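Local coordinates for protein nucleoporin nup120 (Schizosaccharomyces pombe, PDB 4GQ2) that serves as a structural constituent of the nuclear pore complex, whose nucleoporins can also dock transiently associated nuclear transport factors, at residues Y313-N318 with F322-V327; S240-S245 with S296-Y301; A177-S182 with T246-V251; E183-F188 with L193-L198. All blocks are in the same frame, centred on the assembly; numbering follows the deposited sequence.

Contact 1 (Y313-N318 with F322-V327); sequences YKLNAN and FKLNVV
N316 O takes two approaches from strand 324-328. N325 N donates to N316 O in the carbonyl plane at 2.8 Å, nearly straight at 171°, and L324 CA makes a C-H...O contact with N316 O at 3.3 Å. N316 N returns the bond to N325 O, and K314 and V327 exchange a second reciprocal pair of backbone bonds, with K314 N to V327 O at 2.8 Å. These are the hydrogen-bonded pairs of an antiparallel hairpin. Near the turn the pairing weakens: N318 N bonds K323 O only weakly, F322 N reaches N318 O from above the carbonyl plane, and the residues that link N318 to F322 are not modelled.

Between the bonded pairs, L315, A317, L324 and V326 share one face. V326 has CG1 anti to its backbone N (chi1 176°), which sets V326 CG1 3.6 Å from Y313 CD2, while V326 CG2 faces L315 CD2 at 4.1 Å. L324 CD2 touches both A317 CB, at 3.8 Å, and L315 CD2. This face packs on the preceding four-stranded sheet, where L259 and V261 touch V326 and V270 touches L324. On the reverse, N316 ND2 sits 3.7 Å from V327 CG2, on a more solvent-accessible side. The chemistry is thus divided: backbone bonds set the register, and the apolar face joins this hairpin to the neighbouring blade.

Contact 2 (S240-S245 with S296-Y301); sequences SMIFLS and SFIALY
Only I298 of 296-301 reaches across with its side chain, to I242 and L244; the rest of its strand looks elsewhere. S296 comes first, at the strand's start, its CA 7.8 Å from the CA of L244 and its side chain directed away. F297 follows with its ring on the far face of the sheet, where it meets F362 edge-to-face.

I298 then turns back toward 240-245. Its CG1 lies anti to the carbonyl carbon (chi1 -72°), and the chain runs on, fairly extended, to CD1. I298 CD1 comes to 4.4 Å from L244 CD1, and one carbon nearer the backbone I298 CG1 stands 4.5 Å from I242 CD1. So one isoleucine branch faces two methyl ends that project from alternate residues of the other strand. The distances are those of loose van der Waals packing, and the backbones stay well apart, with the CA atoms of I242 and I298 9.5 Å from each other.

A299 comes next, its side chain on F350 and L352 of strand 346-354. L300 packs on L288 and Y313, and Y301 closes the segment with its hydroxyl bonded to H307 O.

Strand 238-244 is the first strand of its four-stranded sheet, paired with 249-254, whereas 297-302 is the second strand of the next sheet, between 288-290 and 309-317. I242 and L244 also touch S290, and L244 touches L315, so this small apolar patch belongs to the packing between two successive propeller blades.

Contact 3 (A177-S182 with T246-V251); sequences AAISTS and TYNVLV
N248, whose OD1 lies a loose 4.5 Å from I179 CG2, is the centre of an inverse gamma turn, a tight reversal just ahead of strand 249-254. The backbone angles, -69° and 69°, define it; the V249 N to Y247 O bond that would close it is weak. The loop opposite has its own compact turn: S180 OG accepts from S182 N at 3.2 Å, an ST turn, and it is also hydrogen-bonded to E183 OE1.

The main contact is apolar and lies beside these turns. I179 CD1 touches L250 CD1 at 3.7 Å, the two side chains crossing at about a right angle. In I179, CG1 stands anti to the carbonyl carbon, and the chain then bends at chi2 (-48°), bringing CD1 round. L250 CD1 also has A177 CB at 4.4 Å, so a single carbon receives both residues from the end of strand 173-178 and the loop after it. F243 and L264 touch I179 as well, and L262 packs on L250.

Strand 173-178 opens one four-stranded sheet and 249-254 is second in the next, so this is a seam between successive propeller blades. With only methyl groups and one amide oxygen meeting, the contact relies on shape rather than on directional bonds, while the S180 hydroxyl finds its partners on its own side of the seam.

Contact 4 (E183-F188 with L193-L198); sequences EICVSF and LTKIIL
The ring of F188 meets L193 and T194 of the other strand. L193 N lies at its edge, near the ring plane and 3.9 Å from F188 CD2, while T194 CG2 comes in obliquely, 3.5 Å from F188 CZ. Beyond the hairpin, S167 and Q171 also touch F188. The T194 torsion does two things: OG1, anti to the backbone N (chi1 -177°), hydrogen-bonds to E207, and CG2 is left between the backbone N and the carbonyl carbon, facing the ring. There T194 CG2 also lies 3.3 Å from V186 O. With F188 cut back to an alanine, T194 CG2 is likely to lose its aromatic neighbour, leaving a gap beside the start of strand 193-199.

The carboxylate of E183 is the other flat group. Its OE1 is taken by S180, while E183 OE2 stays 4.6 Å from K195 NZ, near but not in contact; that ammonium hydrogen-bonds to N267.

The backbones carry the pairing. T194 N meets V186 O at 2.9 Å in an almost perfectly straight bond (179°), though tilted from the carbonyl plane, and V186 N answers to T194 O. I184 and I196 exchange the second pair. Their side chains run side by side, with I184 CG2 4.0 Å from I196 CB, and V186 CG2 meets I196 CD1 on this same face. On the opposite face L193 CD1 packs 3.7 Å from S187 CB.

This is an antiparallel beta hairpin, the two middle strands of a four-stranded sheet of the kind that forms a beta-propeller blade.

Contacts 1 and 4 are hairpins within single sheets, built on reciprocal backbone hydrogen bonds; contacts 2 and 3 run between successive sheets and rest on a few apolar side-chain ends. Contact 4 joins middle strands and is buried, as is the small contact 2; contact 3 is partly buried, and contact 1 ends its sheet and reaches solvent at the turn. Contacts 2 and 3 repeat one relation, each bringing the first strand of a sheet, or the loop just after it, to the second strand of the next. They share a sheet, where I242 and L244 pair with V251 and V249. Backbone hydrogen bonds probably link contact 3 to contact 4 through A177 and C185, and contact 2 to contact 1 through S296 and L315.

Contact 1 (Y313-N318 with F322-V327)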
# COMPACT_ATOMS: atom_id res chain seq x y z
N TYR A 313 13.18 6.50 45.74
CA TYR A 313 12.92 7.17 47.01
C TYR A 313 11.43 7.41 47.19
O TYR A 313 10.72 7.71 46.24
CB TYR A 313 13.64 8.52 47.06
CG TYR A 313 15.15 8.44 47.10
CD1 TYR A 313 15.89 8.24 45.93
CD2 TYR A 313 15.85 8.60 48.30
CE1 TYR A 313 17.27 8.18 45.96
CE2 TYR A 313 17.24 8.54 48.33
CZ TYR A 313 17.94 8.33 47.16
OH TYR A 313 19.31 8.26 47.16
N LYS A 314 10.97 7.28 48.44
CA LYS A 314 9.60 7.62 48.80
C LYS A 314 9.57 9.04 49.36
O LYS A 314 10.42 9.41 50.18
CB LYS A 314 9.06 6.63 49.84
CG LYS A 314 7.65 6.90 50.33
CD LYS A 314 6.59 6.29 49.42
CE LYS A 314 5.19 6.80 49.74
NZ LYS A 314 4.62 6.22 50.99
N LEU A 315 8.61 9.83 48.91
CA LEU A 315 8.37 11.15 49.48
C LEU A 315 7.25 11.06 50.50
O LEU A 315 6.14 10.61 50.19
CB LEU A 315 8.02 12.18 48.40
CG LEU A 315 8.68 13.57 48.43
CD1 LEU A 315 7.86 14.53 47.59
CD2 LEU A 315 8.88 14.15 49.83
N ASN A 316 7.56 11.48 51.72
CA ASN A 316 6.60 11.49 52.82
C ASN A 316 6.35 12.92 53.29
O ASN A 316 7.29 13.65 53.61
CB ASN A 316 7.12 10.62 53.97
CG ASN A 316 7.37 9.18 53.55
OD1 ASN A 316 6.48 8.51 53.01
ND2 ASN A 316 8.59 8.69 53.79
N ALA A 317 5.08 13.30 53.29
CA ALA A 317 4.67 14.64 53.71
C ALA A 317 3.74 14.56 54.92
O ALA A 317 2.89 13.67 55.00
CB ALA A 317 3.98 15.36 52.56
N ASN A 318 3.91 15.49 55.86
CA ASN A 318 3.04 15.56 57.04
C ASN A 318 2.26 16.87 57.15
O ASN A 318 2.04 17.56 56.15
CB ASN A 318 3.82 15.27 58.34
CG ASN A 318 4.96 16.25 58.59
OD1 ASN A 318 6.12 15.85 58.65
ND2 ASN A 318 4.63 17.53 58.75
N PHE A 322 4.41 19.35 55.60
CA PHE A 322 5.05 20.55 56.11
C PHE A 322 6.57 20.49 55.92
O PHE A 322 7.13 21.26 55.14
CB PHE A 322 4.72 20.75 57.59
CG PHE A 322 3.26 20.99 57.86
CD1 PHE A 322 2.72 22.26 57.73
CD2 PHE A 322 2.43 19.95 58.24
CE1 PHE A 322 1.37 22.48 57.97
CE2 PHE A 322 1.09 20.16 58.48
CZ PHE A 322 0.56 21.43 58.35
N LYS A 323 6.66 19.48 57.00
CA LYS A 323 8.00 18.95 56.73
C LYS A 323 7.91 17.74 55.82
O LYS A 323 7.05 16.87 56.02
CB LYS A 323 8.71 18.59 58.03
CG LYS A 323 8.99 19.77 58.94
CD LYS A 323 9.31 19.32 60.35
CE LYS A 323 9.13 20.45 61.34
NZ LYS A 323 9.51 20.05 62.72
N LEU A 324 8.79 17.69 54.83
CA LEU A 324 8.80 16.59 53.87
C LEU A 324 10.07 15.77 54.00
O LEU A 324 11.15 16.31 54.19
CB LEU A 324 8.64 17.12 52.44
CG LEU A 324 7.31 17.82 52.14
CD1 LEU A 324 7.47 19.34 52.11
CD2 LEU A 324 6.73 17.32 50.83
N ASN A 325 9.92 14.45 53.91
CA ASN A 325 11.06 13.53 53.99
C ASN A 325 11.25 12.78 52.68
O ASN A 325 10.28 12.27 52.11
CB ASN A 325 10.87 12.51 55.12
CG ASN A 325 10.34 13.13 56.40
OD1 ASN A 325 10.73 14.23 56.80
ND2 ASN A 325 9.44 12.41 57.07
N VAL A 326 12.49 12.73 52.21
CA VAL A 326 12.85 11.87 51.09
C VAL A 326 13.56 10.65 51.66
O VAL A 326 14.75 10.69 51.95
CB VAL A 326 13.71 12.62 50.04
CG1 VAL A 326 14.15 11.68 48.93
CG2 VAL A 326 12.92 13.76 49.43
N VAL A 327 12.80 9.57 51.84
CA VAL A 327 13.33 8.35 52.46
C VAL A 327 13.61 7.30 51.40
O VAL A 327 12.77 7.06 50.52
CB VAL A 327 12.40 7.80 53.57
CG1 VAL A 327 12.99 6.54 54.20
CG2 VAL A 327 12.17 8.85 54.66

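Contact 2 (S240-S245 with S296-Y301)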
# COMPACT_ATOMS: atom_id res chain seq x y z
N SER A 240 19.17 18.72 37.22
CA SER A 240 17.95 17.95 36.97
C SER A 240 16.88 18.38 37.97
O SER A 240 17.13 18.41 39.18
CB SER A 240 18.23 16.45 37.11
OG SER A 240 17.34 15.68 36.32
N MET A 241 15.69 18.71 37.48
CA MET A 241 14.57 19.06 38.36
C MET A 241 13.20 18.61 37.83
O MET A 241 12.96 18.64 36.62
CB MET A 241 14.55 20.56 38.69
CG MET A 241 14.50 21.51 37.50
SD MET A 241 14.08 23.19 38.01
CE MET A 241 14.21 24.07 36.46
N ILE A 242 12.34 18.19 38.76
CA ILE A 242 10.98 17.75 38.43
C ILE A 242 9.94 18.31 39.40
O ILE A 242 10.18 18.45 40.59
CB ILE A 242 10.85 16.21 38.37
CG1 ILE A 242 11.48 15.55 39.61
CG2 ILE A 242 11.47 15.66 37.09
CD1 ILE A 242 11.01 14.13 39.86
N PHE A 243 8.77 18.63 38.85
CA PHE A 243 7.65 19.16 39.61
C PHE A 243 6.69 18.03 39.97
O PHE A 243 6.37 17.20 39.13
CB PHE A 243 6.94 20.24 38.79
CG PHE A 243 5.58 20.62 39.31
CD1 PHE A 243 5.44 21.25 40.55
CD2 PHE A 243 4.44 20.37 38.55
CE1 PHE A 243 4.18 21.61 41.02
CE2 PHE A 243 3.18 20.72 39.02
CZ PHE A 243 3.05 21.34 40.26
N LEU A 244 6.23 18.02 41.22
CA LEU A 244 5.30 17.01 41.71
C LEU A 244 4.01 17.65 42.21
O LEU A 244 3.98 18.85 42.49
CB LEU A 244 5.93 16.17 42.83
CG LEU A 244 7.36 15.65 42.69
CD1 LEU A 244 7.77 14.95 43.98
CD2 LEU A 244 7.52 14.71 41.50
N SER A 245 2.96 16.85 42.32
CA SER A 245 1.68 17.26 42.93
C SER A 245 0.88 16.01 43.35
O SER A 245 1.13 14.93 42.83
CB SER A 245 0.88 18.19 41.99
OG SER A 245 1.34 18.11 40.65
N SER A 296 4.86 10.52 44.11
CA SER A 296 5.24 10.15 45.46
C SER A 296 6.55 9.36 45.46
O SER A 296 7.25 9.29 46.47
CB SER A 296 4.12 9.35 46.13
OG SER A 296 4.36 9.13 47.50
N PHE A 297 6.86 8.75 44.31
CA PHE A 297 8.11 8.01 44.14
C PHE A 297 9.02 8.71 43.14
O PHE A 297 8.55 9.39 42.23
CB PHE A 297 7.85 6.58 43.70
CG PHE A 297 7.04 5.78 44.68
CD1 PHE A 297 7.67 5.06 45.68
CD2 PHE A 297 5.65 5.73 44.58
CE1 PHE A 297 6.93 4.31 46.58
CE2 PHE A 297 4.91 4.99 45.48
CZ PHE A 297 5.54 4.28 46.48
N ILE A 298 10.32 8.53 43.33
CA ILE A 298 11.33 9.21 42.55
C ILE A 298 12.41 8.21 42.17
O ILE A 298 12.96 7.53 43.03
CB ILE A 298 11.98 10.37 43.35
CG1 ILE A 298 11.00 11.53 43.48
CG2 ILE A 298 13.26 10.85 42.68
CD1 ILE A 298 11.19 12.36 44.73
N ALA A 299 12.70 8.13 40.87
CA ALA A 299 13.83 7.35 40.39
C ALA A 299 15.01 8.28 40.16
O ALA A 299 14.84 9.40 39.67
CB ALA A 299 13.46 6.60 39.13
N LEU A 300 16.20 7.80 40.51
CA LEU A 300 17.41 8.60 40.44
C LEU A 300 18.55 7.77 39.87
O LEU A 300 18.71 6.60 40.22
CB LEU A 300 17.76 9.16 41.83
CG LEU A 300 19.19 9.61 42.19
CD1 LEU A 300 19.67 10.78 41.35
CD2 LEU A 300 19.27 9.94 43.67
N TYR A 301 19.33 8.39 38.99
CA TYR A 301 20.40 7.71 38.25
C TYR A 301 21.79 8.06 38.76
O TYR A 301 22.09 9.23 39.02
CB TYR A 301 20.31 8.06 36.77
CG TYR A 301 21.38 7.42 35.91
CD1 TYR A 301 21.48 6.03 35.82
CD2 TYR A 301 22.27 8.20 35.16
CE1 TYR A 301 22.44 5.43 35.02
CE2 TYR A 301 23.23 7.60 34.35
CZ TYR A 301 23.31 6.22 34.29
OH TYR A 301 24.25 5.61 33.50

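Contact 3 (A177-S182 with T246-V251)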
# COMPACT_ATOMS: atom_id res chain seq x y z
N ALA A 177 10.65 23.80 34.39
CA ALA A 177 9.58 22.95 34.90
C ALA A 177 8.34 23.81 35.14
O ALA A 177 8.30 24.62 36.06
CB ALA A 177 10.00 22.23 36.18
N ALA A 178 7.35 23.63 34.27
CA ALA A 178 6.05 24.27 34.42
C ALA A 178 5.46 23.91 35.78
O ALA A 178 5.45 22.75 36.18
CB ALA A 178 5.12 23.81 33.30
N ILE A 179 4.99 24.93 36.49
CA ILE A 179 4.36 24.71 37.80
C ILE A 179 2.84 24.71 37.63
O ILE A 179 2.13 23.98 38.33
CB ILE A 179 4.80 25.80 38.81
CG1 ILE A 179 6.31 25.72 39.09
CG2 ILE A 179 3.99 25.73 40.11
CD1 ILE A 179 6.84 24.33 39.38
N SER A 180 2.38 25.51 36.67
CA SER A 180 0.96 25.72 36.41
C SER A 180 0.80 26.46 35.09
O SER A 180 1.78 26.69 34.36
CB SER A 180 0.34 26.56 37.54
OG SER A 180 0.86 27.89 37.51
N THR A 181 -0.43 26.85 34.79
CA THR A 181 -0.74 27.62 33.58
C THR A 181 -0.27 29.07 33.66
O THR A 181 -0.42 29.81 32.70
CB THR A 181 -2.24 27.58 33.24
OG1 THR A 181 -3.02 27.63 34.44
CG2 THR A 181 -2.57 26.31 32.47
N SER A 182 0.29 29.46 34.79
CA SER A 182 0.78 30.83 34.95
C SER A 182 2.15 30.90 35.62
O SER A 182 2.77 31.97 35.66
CB SER A 182 -0.24 31.68 35.72
OG SER A 182 -0.39 31.21 37.05
N THR A 246 -0.08 16.13 44.28
CA THR A 246 -0.53 17.40 44.85
C THR A 246 0.30 17.83 46.06
O THR A 246 -0.23 18.35 47.05
CB THR A 246 -2.05 17.38 45.18
OG1 THR A 246 -2.72 16.44 44.33
CG2 THR A 246 -2.67 18.77 44.99
N TYR A 247 1.61 17.58 45.98
CA TYR A 247 2.57 18.27 46.82
C TYR A 247 3.05 19.45 46.00
O TYR A 247 3.62 19.26 44.93
CB TYR A 247 3.77 17.38 47.17
CG TYR A 247 3.45 15.94 47.49
CD1 TYR A 247 2.40 15.60 48.33
CD2 TYR A 247 4.24 14.91 46.97
CE1 TYR A 247 2.12 14.27 48.63
CE2 TYR A 247 3.97 13.59 47.27
CZ TYR A 247 2.91 13.27 48.10
OH TYR A 247 2.65 11.96 48.39
N ASN A 248 2.81 20.67 46.48
CA ASN A 248 3.33 21.85 45.79
C ASN A 248 4.86 21.87 45.94
O ASN A 248 5.43 22.72 46.63
CB ASN A 248 2.67 23.12 46.34
CG ASN A 248 2.69 24.27 45.34
OD1 ASN A 248 2.97 24.08 44.15
ND2 ASN A 248 2.37 25.47 45.82
N VAL A 249 5.51 20.93 45.27
CA VAL A 249 6.90 20.56 45.55
C VAL A 249 7.75 20.43 44.28
O VAL A 249 7.29 19.92 43.26
CB VAL A 249 6.94 19.24 46.36
CG1 VAL A 249 8.21 18.45 46.09
CG2 VAL A 249 6.77 19.53 47.84
N LEU A 250 8.99 20.89 44.39
CA LEU A 250 9.99 20.75 43.34
C LEU A 250 11.10 19.84 43.86
O LEU A 250 11.57 20.03 44.98
CB LEU A 250 10.55 22.12 42.97
CG LEU A 250 11.03 22.38 41.54
CD1 LEU A 250 9.84 22.45 40.58
CD2 LEU A 250 11.83 23.67 41.48
N VAL A 251 11.48 18.84 43.07
CA VAL A 251 12.61 17.97 43.42
C VAL A 251 13.77 18.27 42.48
O VAL A 251 13.63 18.19 41.26
CB VAL A 251 12.26 16.47 43.39
CG1 VAL A 251 13.49 15.62 43.66
CG2 VAL A 251 11.17 16.16 44.40

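Contact 4 (E183-F188 with L193-L198)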
# COMPACT_ATOMS: atom_id res chain seq x y z
N GLU A 183 2.62 29.77 36.13
CA GLU A 183 3.89 29.72 36.85
C GLU A 183 4.85 28.70 36.25
O GLU A 183 4.47 27.58 35.92
CB GLU A 183 3.67 29.40 38.33
CG GLU A 183 2.99 30.51 39.13
CD GLU A 183 2.25 29.99 40.35
OE1 GLU A 183 1.25 29.26 40.19
OE2 GLU A 183 2.68 30.32 41.48
N ILE A 184 6.11 29.11 36.12
CA ILE A 184 7.18 28.23 35.65
C ILE A 184 8.49 28.53 36.39
O ILE A 184 8.78 29.68 36.73
CB ILE A 184 7.37 28.34 34.11
CG1 ILE A 184 8.47 27.38 33.64
CG2 ILE A 184 7.68 29.77 33.68
CD1 ILE A 184 8.21 26.78 32.27
N CYS A 185 9.27 27.49 36.63
CA CYS A 185 10.62 27.64 37.17
C CYS A 185 11.66 27.42 36.08
O CYS A 185 11.52 26.52 35.25
CB CYS A 185 10.86 26.65 38.31
SG CYS A 185 9.82 26.95 39.75
N VAL A 186 12.70 28.25 36.11
CA VAL A 186 13.79 28.18 35.15
C VAL A 186 15.10 28.24 35.92
O VAL A 186 15.35 29.19 36.67
CB VAL A 186 13.70 29.34 34.13
CG1 VAL A 186 14.87 29.30 33.15
CG2 VAL A 186 12.38 29.31 33.38
N SER A 187 15.94 27.22 35.74
CA SER A 187 17.26 27.19 36.36
C SER A 187 18.31 27.66 35.37
O SER A 187 18.11 27.59 34.15
CB SER A 187 17.59 25.78 36.87
OG SER A 187 17.74 24.87 35.80
N PHE A 188 19.44 28.13 35.90
CA PHE A 188 20.47 28.73 35.06
C PHE A 188 21.72 27.88 34.97
O PHE A 188 22.07 27.18 35.91
CB PHE A 188 20.78 30.15 35.53
CG PHE A 188 19.57 31.05 35.53
CD1 PHE A 188 19.11 31.62 34.35
CD2 PHE A 188 18.89 31.33 36.72
CE1 PHE A 188 18.00 32.45 34.35
CE2 PHE A 188 17.78 32.16 36.72
CZ PHE A 188 17.34 32.72 35.54
N LEU A 193 18.16 29.80 40.28
CA LEU A 193 16.82 29.34 39.98
C LEU A 193 15.79 30.45 40.16
O LEU A 193 15.72 31.06 41.23
CB LEU A 193 16.46 28.13 40.86
CG LEU A 193 15.09 27.45 40.69
CD1 LEU A 193 15.09 26.50 39.51
CD2 LEU A 193 14.71 26.72 41.97
N THR A 194 15.00 30.70 39.13
CA THR A 194 13.97 31.73 39.17
C THR A 194 12.56 31.13 39.05
O THR A 194 12.38 30.07 38.44
CB THR A 194 14.17 32.79 38.06
OG1 THR A 194 13.18 33.82 38.19
CG2 THR A 194 14.06 32.18 36.67
N LYS A 195 11.58 31.80 39.64
CA LYS A 195 10.19 31.48 39.38
C LYS A 195 9.56 32.65 38.64
O LYS A 195 9.40 33.74 39.20
CB LYS A 195 9.42 31.17 40.67
CG LYS A 195 8.00 30.67 40.42
CD LYS A 195 7.16 30.64 41.69
CE LYS A 195 7.37 29.35 42.47
NZ LYS A 195 6.60 29.36 43.75
N ILE A 196 9.24 32.43 37.37
CA ILE A 196 8.55 33.42 36.56
C ILE A 196 7.04 33.25 36.74
O ILE A 196 6.51 32.18 36.46
CB ILE A 196 8.96 33.32 35.08
CG1 ILE A 196 10.48 33.50 34.94
CG2 ILE A 196 8.20 34.34 34.23
CD1 ILE A 196 11.05 33.04 33.62
N ILE A 197 6.38 34.30 37.22
CA ILE A 197 4.92 34.29 37.43
C ILE A 197 4.26 35.29 36.50
O ILE A 197 4.56 36.48 36.53
CB ILE A 197 4.51 34.59 38.89
CG1 ILE A 197 5.18 33.62 39.88
CG2 ILE A 197 3.00 34.52 39.06
CD1 ILE A 197 6.39 34.21 40.57
N LEU A 198 3.33 34.79 35.68
CA LEU A 198 2.70 35.60 34.65
C LEU A 198 1.26 35.93 35.00
O LEU A 198 0.57 35.16 35.67
CB LEU A 198 2.73 34.87 33.30
CG LEU A 198 3.98 34.09 32.91
CD1 LEU A 198 3.60 32.96 31.97
CD2 LEU A 198 5.03 34.98 32.28